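Local coordinates for protein glucosamine kinase (Streptacidiphilus jiangxiensis, PDB 6HWJ) that catalyses the ATP- and magnesium-dependent phosphorylation of D-glucosamine to D-glucosamine 6-phosphate, and acts more weakly on glucose, at residues Pro277-Val282 / Leu401-Glu406. Sequence-based numbering, arbitrary orientation.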
ATOM      1  N   PRO A 277     -12.995 -27.150   7.984  1.00 40.67           N
ATOM      2  CA  PRO A 277     -12.135 -28.050   8.775  1.00 43.19           C
ATOM      3  C   PRO A 277     -10.748 -28.225   8.192  1.00 41.92           C
ATOM      4  O   PRO A 277      -9.763 -28.201   8.942  1.00 43.20           O
ATOM      5  CB  PRO A 277     -12.918 -29.378   8.784  1.00 45.88           C
ATOM      6  CG  PRO A 277     -14.338 -28.982   8.558  1.00 46.30           C
ATOM      7  CD  PRO A 277     -14.277 -27.782   7.622  1.00 40.79           C
ATOM      8  N   ARG A 278     -10.633 -28.387   6.871  1.00 41.58           N
ATOM      9  CA  ARG A 278      -9.316 -28.533   6.256  1.00 43.38           C
ATOM     10  C   ARG A 278      -8.524 -27.229   6.326  1.00 43.14           C
ATOM     11  O   ARG A 278      -7.309 -27.244   6.551  1.00 42.26           O
ATOM     12  CB  ARG A 278      -9.458 -28.977   4.795  1.00 44.73           C
ATOM     13  N   ILE A 279      -9.187 -26.085   6.126  1.00 41.64           N
ATOM     14  CA  ILE A 279      -8.484 -24.811   6.244  1.00 39.28           C
ATOM     15  C   ILE A 279      -7.947 -24.652   7.659  1.00 37.47           C
ATOM     16  O   ILE A 279      -6.776 -24.319   7.866  1.00 36.53           O
ATOM     17  CB  ILE A 279      -9.405 -23.640   5.851  1.00 35.51           C
ATOM     18  CG1 ILE A 279      -9.809 -23.766   4.381  1.00 37.26           C
ATOM     19  CG2 ILE A 279      -8.716 -22.328   6.124  1.00 35.76           C
ATOM     20  CD1 ILE A 279     -10.911 -22.812   3.962  1.00 39.62           C
ATOM     21  N   ALA A 280      -8.803 -24.882   8.653  1.00 38.01           N
ATOM     22  CA  ALA A 280      -8.371 -24.813  10.044  1.00 41.61           C
ATOM     23  C   ALA A 280      -7.228 -25.784  10.324  1.00 43.59           C
ATOM     24  O   ALA A 280      -6.293 -25.456  11.068  1.00 44.45           O
ATOM     25  CB  ALA A 280      -9.555 -25.105  10.970  1.00 43.48           C
ATOM     26  N   ASP A 281      -7.285 -26.984   9.744  1.00 45.11           N
ATOM     27  CA  ASP A 281      -6.180 -27.926   9.904  1.00 50.13           C
ATOM     28  C   ASP A 281      -4.863 -27.302   9.452  1.00 45.60           C
ATOM     29  O   ASP A 281      -3.832 -27.455  10.118  1.00 42.14           O
ATOM     30  CB  ASP A 281      -6.449 -29.205   9.116  1.00 58.13           C
ATOM     31  CG  ASP A 281      -7.302 -30.201   9.879  1.00 69.07           C
ATOM     32  OD1 ASP A 281      -7.585 -29.968  11.079  1.00 71.83           O
ATOM     33  OD2 ASP A 281      -7.688 -31.225   9.269  1.00 72.05           O
ATOM     34  N   VAL A 282      -4.881 -26.589   8.324  1.00 41.86           N
ATOM     35  CA  VAL A 282      -3.657 -25.984   7.815  1.00 42.65           C
ATOM     36  C   VAL A 282      -3.209 -24.840   8.712  1.00 43.12           C
ATOM     37  O   VAL A 282      -2.008 -24.660   8.953  1.00 43.34           O
ATOM     38  CB  VAL A 282      -3.855 -25.512   6.366  1.00 41.83           C
ATOM     39  CG1 VAL A 282      -2.735 -24.587   5.959  1.00 40.85           C
ATOM     40  CG2 VAL A 282      -3.921 -26.702   5.431  1.00 43.85           C
ATOM     41  N   LEU A 401      -1.083 -18.881   4.447  1.00 28.15           N
ATOM     42  CA  LEU A 401      -1.343 -17.478   4.143  1.00 29.16           C
ATOM     43  C   LEU A 401      -2.208 -17.323   2.895  1.00 28.83           C
ATOM     44  O   LEU A 401      -3.030 -16.398   2.812  1.00 30.15           O
ATOM     45  CB  LEU A 401      -0.035 -16.722   3.975  1.00 27.20           C
ATOM     46  CG  LEU A 401       0.854 -16.524   5.198  1.00 32.67           C
ATOM     47  CD1 LEU A 401       2.001 -15.556   4.870  1.00 31.84           C
ATOM     48  CD2 LEU A 401       0.051 -16.016   6.397  1.00 37.89           C
ATOM     49  N   ARG A 402      -2.048 -18.206   1.910  1.00 28.70           N
ATOM     50  CA  ARG A 402      -2.900 -18.123   0.727  1.00 30.36           C
ATOM     51  C   ARG A 402      -4.353 -18.403   1.087  1.00 30.10           C
ATOM     52  O   ARG A 402      -5.258 -17.665   0.679  1.00 30.92           O
ATOM     53  CB  ARG A 402      -2.404 -19.080  -0.356  1.00 30.44           C
ATOM     54  CG  ARG A 402      -3.307 -19.150  -1.571  1.00 32.86           C
ATOM     55  CD  ARG A 402      -3.424 -17.788  -2.293  1.00 32.78           C
ATOM     56  NE  ARG A 402      -4.370 -17.872  -3.401  1.00 30.78           N
ATOM     57  CZ  ARG A 402      -4.056 -18.318  -4.620  1.00 32.99           C
ATOM     58  NH1 ARG A 402      -4.990 -18.392  -5.554  1.00 33.14           N
ATOM     59  NH2 ARG A 402      -2.812 -18.672  -4.902  1.00 31.78           N
ATOM     60  N   TYR A 403      -4.598 -19.458   1.875  1.00 31.62           N
ATOM     61  CA  TYR A 403      -5.957 -19.734   2.301  1.00 30.41           C
ATOM     62  C   TYR A 403      -6.552 -18.506   2.975  1.00 29.06           C
ATOM     63  O   TYR A 403      -7.694 -18.135   2.706  1.00 30.60           O
ATOM     64  CB  TYR A 403      -5.985 -20.948   3.243  1.00 34.69           C
ATOM     65  CG  TYR A 403      -5.775 -22.299   2.571  1.00 39.45           C
ATOM     66  CD1 TYR A 403      -5.653 -22.411   1.191  1.00 40.36           C
ATOM     67  CD2 TYR A 403      -5.722 -23.467   3.326  1.00 41.54           C
ATOM     68  CE1 TYR A 403      -5.471 -23.656   0.585  1.00 41.57           C
ATOM     69  CE2 TYR A 403      -5.552 -24.701   2.730  1.00 44.23           C
ATOM     70  CZ  TYR A 403      -5.420 -24.787   1.355  1.00 44.80           C
ATOM     71  OH  TYR A 403      -5.239 -26.027   0.760  1.00 46.18           O
ATOM     72  N   ALA A 404      -5.784 -17.857   3.859  1.00 27.78           N
ATOM     73  CA  ALA A 404      -6.290 -16.688   4.571  1.00 29.60           C
ATOM     74  C   ALA A 404      -6.610 -15.546   3.605  1.00 30.73           C
ATOM     75  O   ALA A 404      -7.547 -14.772   3.839  1.00 29.47           O
ATOM     76  CB  ALA A 404      -5.268 -16.232   5.606  1.00 26.98           C
ATOM     77  N   GLN A 405      -5.839 -15.423   2.528  1.00 29.57           N
ATOM     78  CA  GLN A 405      -6.133 -14.410   1.521  1.00 33.80           C
ATOM     79  C   GLN A 405      -7.499 -14.661   0.901  1.00 32.55           C
ATOM     80  O   GLN A 405      -8.308 -13.738   0.754  1.00 32.74           O
ATOM     81  CB  GLN A 405      -5.058 -14.397   0.438  1.00 39.90           C
ATOM     82  CG  GLN A 405      -3.716 -13.855   0.856  1.00 51.84           C
ATOM     83  CD  GLN A 405      -3.682 -12.333   0.920  1.00 58.94           C
ATOM     84  OE1 GLN A 405      -4.625 -11.654   0.493  1.00 57.30           O
ATOM     85  NE2 GLN A 405      -2.592 -11.794   1.455  1.00 60.70           N
ATOM     86  N   GLU A 406      -7.774 -15.919   0.532  1.00 28.28           N
ATOM     87  CA  GLU A 406      -9.061 -16.242  -0.088  1.00 30.38           C
ATOM     88  C   GLU A 406     -10.213 -16.006   0.884  1.00 31.81           C
ATOM     89  O   GLU A 406     -11.283 -15.518   0.489  1.00 30.70           O
ATOM     90  CB  GLU A 406      -9.052 -17.691  -0.591  1.00 29.45           C
ATOM     91  CG  GLU A 406      -7.923 -18.002  -1.571  1.00 31.03           C
ATOM     92  CD  GLU A 406      -8.010 -17.167  -2.858  1.00 33.46           C
ATOM     93  OE1 GLU A 406      -9.088 -16.630  -3.143  1.00 34.38           O
ATOM     94  OE2 GLU A 406      -6.999 -17.049  -3.580  1.00 35.82           O
TER
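V282 and I279, one turn apart on helix 266-284, meet the aromatic ring of Y403 on helix 398-416. The closer approach is at V282: its CG2 lies 3.7 Å from CE2 of Y403, and its CG1 is 4.1 Å from CD2, so the two methyls lie against the CD2-CE2 side of the ring. That fork is set by chi1 of 166°, with CG1 anti to the backbone N and CG2 anti to the carbonyl carbon. The valine side chain crosses the tyrosine at about a right angle, and its CG2 comes to the ring obliquely. I279 packs more loosely, its CG2 standing 4.2 Å from CB of Y403 at the root of the side chain, while its CG1 comes toward the ring at a slant. This is apolar helix-helix packing within the helical C-terminal part of the kinase; no hydrogen bond joins the two segments. L432 and P433, following helix 422-431, and Y283 also touch Y403. On the solvent side of helix 266-284, P277 and D281 are exposed and make no contact with 401-406. Polar grip is found instead on another side of helix 398-416, where R402 holds E406 side-on: NE and NH1 both reach OE2, which lies 2.8 Å from NE, in the guanidinium plane, and accepts that bond through its anti lone pair. D347 forms a second salt bridge with R402, and H348 bonds to OE1 of E406. E406 belongs to the proposed substrate-specificity motif, which also includes the glucosamine-binding E409, its side chain about 11 Å from that of Y403.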